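Local atomic coordinates of halohydrin dehalogenase (Rhizobium radiobacter, PDB entry 4IY1), a protein that catalyses the dehalogenation of vicinal halohydrins to epoxides and probably also the opening of epoxides by nucleophiles such as cyanide. Residues 116-119 against 120-124; 157-160 against 161-164. The protein carries 37 engineered substitutions. One frame throughout, in Å; residues are numbered along the deposited sequence.

Both contacts lie at the C-terminal ends of helices, contact 1 on helix 94-122 and contact 2 on helix 143-163, in one parallel-sheet, Rossmann-like domain of the short-chain dehydrogenase/reductase superfamily. Contact 1 comes first along the chain; strand 126-130 follows it, and helix 143-163 then leads through contact 2 toward strand 170-175. Their centres are about 13 Å apart. The two helix ends touch directly, with K120 CD of contact 1 lying 3.7 Å from L163 CD2 of contact 2. Both also reach the second subunit, consistent with the use of this helix pair as an interface in tetramers of the superfamily.

Contact 1 (116-119 against 120-124); sequences ASQM and KRRKS. Engineered in segment 120-124: R121 (natural residue Lys).
K120 N, R121 N and R122 N each lie 2.9 Å from the carbonyl O four residues earlier, A116 O, S117 O and Q118 O respectively, so the alpha-helical i+4 to i bonding of helix 94-122 runs through these three amides. It closes with a Schellman motif: K123 has positive phi (43°), its N bonds back to K120 O, and S124 N reaches M119 O at 3.0 Å. K120 O takes a second donor, K123 NZ at 2.7 Å, which stands above the carbonyl plane on the face opposite that used by K123 N; the same ammonium also bonds to H166. The engineered R121 folds back along the helix through a bend at chi3 (-75°). This lays one face of its guanidinium over the preceding turn, with S117 O 3.8 Å above the plane at its centre and Q118 N 3.6 Å above it toward the rim. Q118 and R122 run side by side with amide and guanidinium planes 90° apart, and Q118 OE1 stays 4.0 Å from R122 NH1. Their polar ends are committed elsewhere, OE1 to V73 N and R122 NH2 to a salt bridge with D74. K120 passes its aliphatic part across A116 O, CG 3.3 Å from that oxygen, before NZ pairs with D90 of the second subunit. The four consecutive basic side chains thus fan out in different directions. The partial negative charge expected at the helix end would probably favour K123 NZ on K120 O, while two carboxylates, one from each of two subunits, balance K120 and R122.

Contact 2 (157-160 against 161-164); sequences NALS and KELG
The flat groups of N157 and E162 meet the neighbouring turn through single oxygens: N157 OD1 lies 3.6 Å from K161 CE, where the two side chains cross, and E162 OE2 lies 3.9 Å from L159 CD2, those two chains running alongside. The polar ends look elsewhere, N157 ND2 to G234 O and E162 OE1 to the backbone N of I89 of the second subunit. On the N157 side, S160 turns its hydroxyl back along the helix. With OG set between the backbone N and the carbonyl carbon (chi1 70°), it donates to N157 O at 2.6 Å and accepts from a water whose oxygen is 2.6 Å from S160 OG. That water accepts in turn from K161 NZ at 3.1 Å. An alanine in place of S160 would probably leave N157 O without this donor and break the water bridge to K161. The backbone bond L163 N to L159 O is sound (2.9 Å, 161°), whereas those of K161, E162 and G164 are weak. Within the beta-alpha-beta unit, L159, S160 and L163 pack on V170 of strand 170-175, and L159 also touches A112 of helix 94-122.

Contact 1 (116-119 against 120-124)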
loop_
_atom_site.group_PDB
_atom_site.type_symbol
_atom_site.label_atom_id
_atom_site.label_comp_id
_atom_site.label_asym_id
_atom_site.label_seq_id
_atom_site.Cartn_x
_atom_site.Cartn_y
_atom_site.Cartn_z
ATOM N N ALA B 116 -12.836 23.794 8.194
ATOM C CA ALA B 116 -11.526 23.558 8.776
ATOM C C ALA B 116 -11.081 24.718 9.698
ATOM O O ALA B 116 -10.403 24.517 10.714
ATOM C CB ALA B 116 -10.514 23.314 7.676
ATOM N N SER B 117 -11.481 25.941 9.374
ATOM C CA SER B 117 -10.860 27.046 10.078
ATOM C C SER B 117 -11.482 27.244 11.470
ATOM O O SER B 117 -10.753 27.463 12.438
ATOM C CB SER B 117 -10.837 28.324 9.225
ATOM O OG SER B 117 -12.125 28.852 9.087
ATOM N N GLN B 118 -12.778 26.938 11.621
ATOM C CA GLN B 118 -13.338 26.846 12.988
ATOM C C GLN B 118 -12.799 25.696 13.843
ATOM O O GLN B 118 -12.422 25.897 15.007
ATOM C CB GLN B 118 -14.869 26.914 13.024
ATOM C CG GLN B 118 -15.612 25.864 12.217
ATOM C CD GLN B 118 -16.967 25.514 12.829
ATOM O OE1 GLN B 118 -17.045 24.838 13.864
ATOM N NE2 GLN B 118 -18.041 25.935 12.167
ATOM N N MET B 119 -12.594 24.537 13.236
ATOM C CA MET B 119 -12.019 23.407 13.989
ATOM C C MET B 119 -10.624 23.771 14.465
ATOM O O MET B 119 -10.206 23.415 15.587
ATOM C CB MET B 119 -11.957 22.158 13.128
ATOM C CG MET B 119 -13.329 21.577 12.792
ATOM S SD MET B 119 -13.165 20.001 11.935
ATOM C CE MET B 119 -14.883 19.433 11.865
ATOM N N LYS B 120 -9.879 24.437 13.591
ATOM C CA LYS B 120 -8.484 24.795 13.901
ATOM C C LYS B 120 -8.449 25.838 15.033
ATOM O O LYS B 120 -7.654 25.737 15.965
ATOM C CB LYS B 120 -7.781 25.322 12.652
ATOM C CG LYS B 120 -7.228 24.231 11.732
ATOM C CD LYS B 120 -6.930 24.762 10.345
ATOM C CE LYS B 120 -5.809 25.785 10.363
ATOM N NZ LYS B 120 -5.449 26.257 8.985
ATOM N N ARG B 121 -9.262 26.875 14.905
ATOM C CA ARG B 121 -9.438 27.830 16.006
ATOM C C ARG B 121 -9.747 27.126 17.342
ATOM O O ARG B 121 -9.092 27.384 18.348
ATOM C CB ARG B 121 -10.551 28.846 15.657
ATOM C CG ARG B 121 -10.173 29.818 14.540
ATOM C CD ARG B 121 -11.105 31.011 14.485
ATOM N NE ARG B 121 -12.400 30.677 13.916
ATOM C CZ ARG B 121 -12.687 30.760 12.620
ATOM N NH1 ARG B 121 -11.790 31.224 11.763
ATOM N NH2 ARG B 121 -13.874 30.371 12.179
ATOM N N ARG B 122 -10.695 26.190 17.331
ATOM C CA ARG B 122 -11.017 25.431 18.540
ATOM C C ARG B 122 -10.033 24.305 18.872
ATOM O O ARG B 122 -10.119 23.699 19.939
ATOM C CB ARG B 122 -12.449 24.895 18.470
ATOM C CG ARG B 122 -13.511 25.983 18.324
ATOM C CD ARG B 122 -14.767 25.480 17.608
ATOM N NE ARG B 122 -15.492 24.512 18.424
ATOM C CZ ARG B 122 -15.728 23.243 18.077
ATOM N NH1 ARG B 122 -15.352 22.777 16.879
ATOM N NH2 ARG B 122 -16.337 22.433 18.940
ATOM N N LYS B 123 -9.048 24.072 18.006
ATOM C CA LYS B 123 -8.188 22.917 18.157
ATOM C C LYS B 123 -9.029 21.670 18.518
ATOM O O LYS B 123 -8.697 20.943 19.437
ATOM C CB LYS B 123 -7.109 23.157 19.211
ATOM C CG LYS B 123 -6.224 24.360 18.934
ATOM C CD LYS B 123 -5.041 23.947 18.064
ATOM C CE LYS B 123 -4.276 25.146 17.512
ATOM N NZ LYS B 123 -4.964 25.742 16.329
ATOM N N SER B 124 -10.156 21.474 17.840
ATOM C CA SER B 124 -10.858 20.208 17.959
ATOM C C SER B 124 -11.850 19.989 16.820
ATOM O O SER B 124 -12.436 20.929 16.296
ATOM C CB SER B 124 -11.532 20.078 19.335
ATOM O OG SER B 124 -12.866 20.531 19.290
#

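Contact 2 (157-160 against 161-164)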
loop_
_atom_site.group_PDB
_atom_site.type_symbol
_atom_site.label_atom_id
_atom_site.label_comp_id
_atom_site.label_asym_id
_atom_site.label_seq_id
_atom_site.Cartn_x
_atom_site.Cartn_y
_atom_site.Cartn_z
ATOM N N ASN B 157 -5.778 11.418 3.805
ATOM C CA ASN B 157 -4.530 11.083 4.430
ATOM C C ASN B 157 -3.617 12.338 4.448
ATOM O O ASN B 157 -2.906 12.604 5.428
ATOM C CB ASN B 157 -3.867 9.938 3.664
ATOM C CG ASN B 157 -2.489 9.611 4.199
ATOM O OD1 ASN B 157 -1.476 10.137 3.705
ATOM N ND2 ASN B 157 -2.461 8.927 5.336
ATOM N N ALA B 158 -3.688 13.132 3.385
ATOM C CA ALA B 158 -2.882 14.343 3.323
ATOM C C ALA B 158 -3.383 15.380 4.347
ATOM O O ALA B 158 -2.606 15.946 5.061
ATOM C CB ALA B 158 -2.868 14.925 1.924
ATOM N N LEU B 159 -4.686 15.553 4.462
ATOM C CA LEU B 159 -5.205 16.499 5.440
ATOM C C LEU B 159 -4.804 16.104 6.853
ATOM O O LEU B 159 -4.557 16.964 7.701
ATOM C CB LEU B 159 -6.728 16.605 5.329
ATOM C CG LEU B 159 -7.148 17.230 4.015
ATOM C CD1 LEU B 159 -8.666 17.391 4.015
ATOM C CD2 LEU B 159 -6.455 18.571 3.923
ATOM N N SER B 160 -4.777 14.801 7.139
ATOM C CA SER B 160 -4.434 14.387 8.496
ATOM C C SER B 160 -3.091 15.004 8.862
ATOM O O SER B 160 -2.839 15.289 10.047
ATOM C CB SER B 160 -4.329 12.864 8.643
ATOM O OG SER B 160 -3.169 12.386 7.959
ATOM N N LYS B 161 -2.170 15.017 7.895
ATOM C CA LYS B 161 -0.802 15.444 8.187
ATOM C C LYS B 161 -0.712 16.925 8.518
ATOM O O LYS B 161 0.047 17.303 9.384
ATOM C CB LYS B 161 0.203 15.036 7.087
ATOM C CG LYS B 161 0.691 13.596 7.256
ATOM C CD LYS B 161 1.202 13.028 5.939
ATOM C CE LYS B 161 1.071 11.510 5.891
ATOM N NZ LYS B 161 1.429 10.881 7.197
ATOM N N GLU B 162 -1.522 17.743 7.859
ATOM C CA GLU B 162 -1.545 19.170 8.160
ATOM C C GLU B 162 -2.401 19.561 9.349
ATOM O O GLU B 162 -1.977 20.400 10.148
ATOM C CB GLU B 162 -1.882 19.995 6.919
ATOM C CG GLU B 162 -3.340 20.298 6.711
ATOM C CD GLU B 162 -3.558 21.252 5.561
ATOM O OE1 GLU B 162 -4.063 22.368 5.817
ATOM O OE2 GLU B 162 -3.285 20.870 4.395
ATOM N N LEU B 163 -3.517 18.853 9.572
ATOM C CA LEU B 163 -4.443 19.229 10.668
ATOM C C LEU B 163 -4.119 18.592 12.009
ATOM O O LEU B 163 -4.740 18.915 13.043
ATOM C CB LEU B 163 -5.901 18.965 10.308
ATOM C CG LEU B 163 -6.427 19.735 9.107
ATOM C CD1 LEU B 163 -7.821 19.270 8.737
ATOM C CD2 LEU B 163 -6.406 21.231 9.356
ATOM N N GLY B 164 -3.197 17.650 12.001
ATOM C CA GLY B 164 -2.762 17.041 13.238
ATOM C C GLY B 164 -2.263 18.079 14.225
ATOM O O GLY B 164 -2.556 18.003 15.413
HETATM O O HOH W 1 -1.266 10.713 8.641
#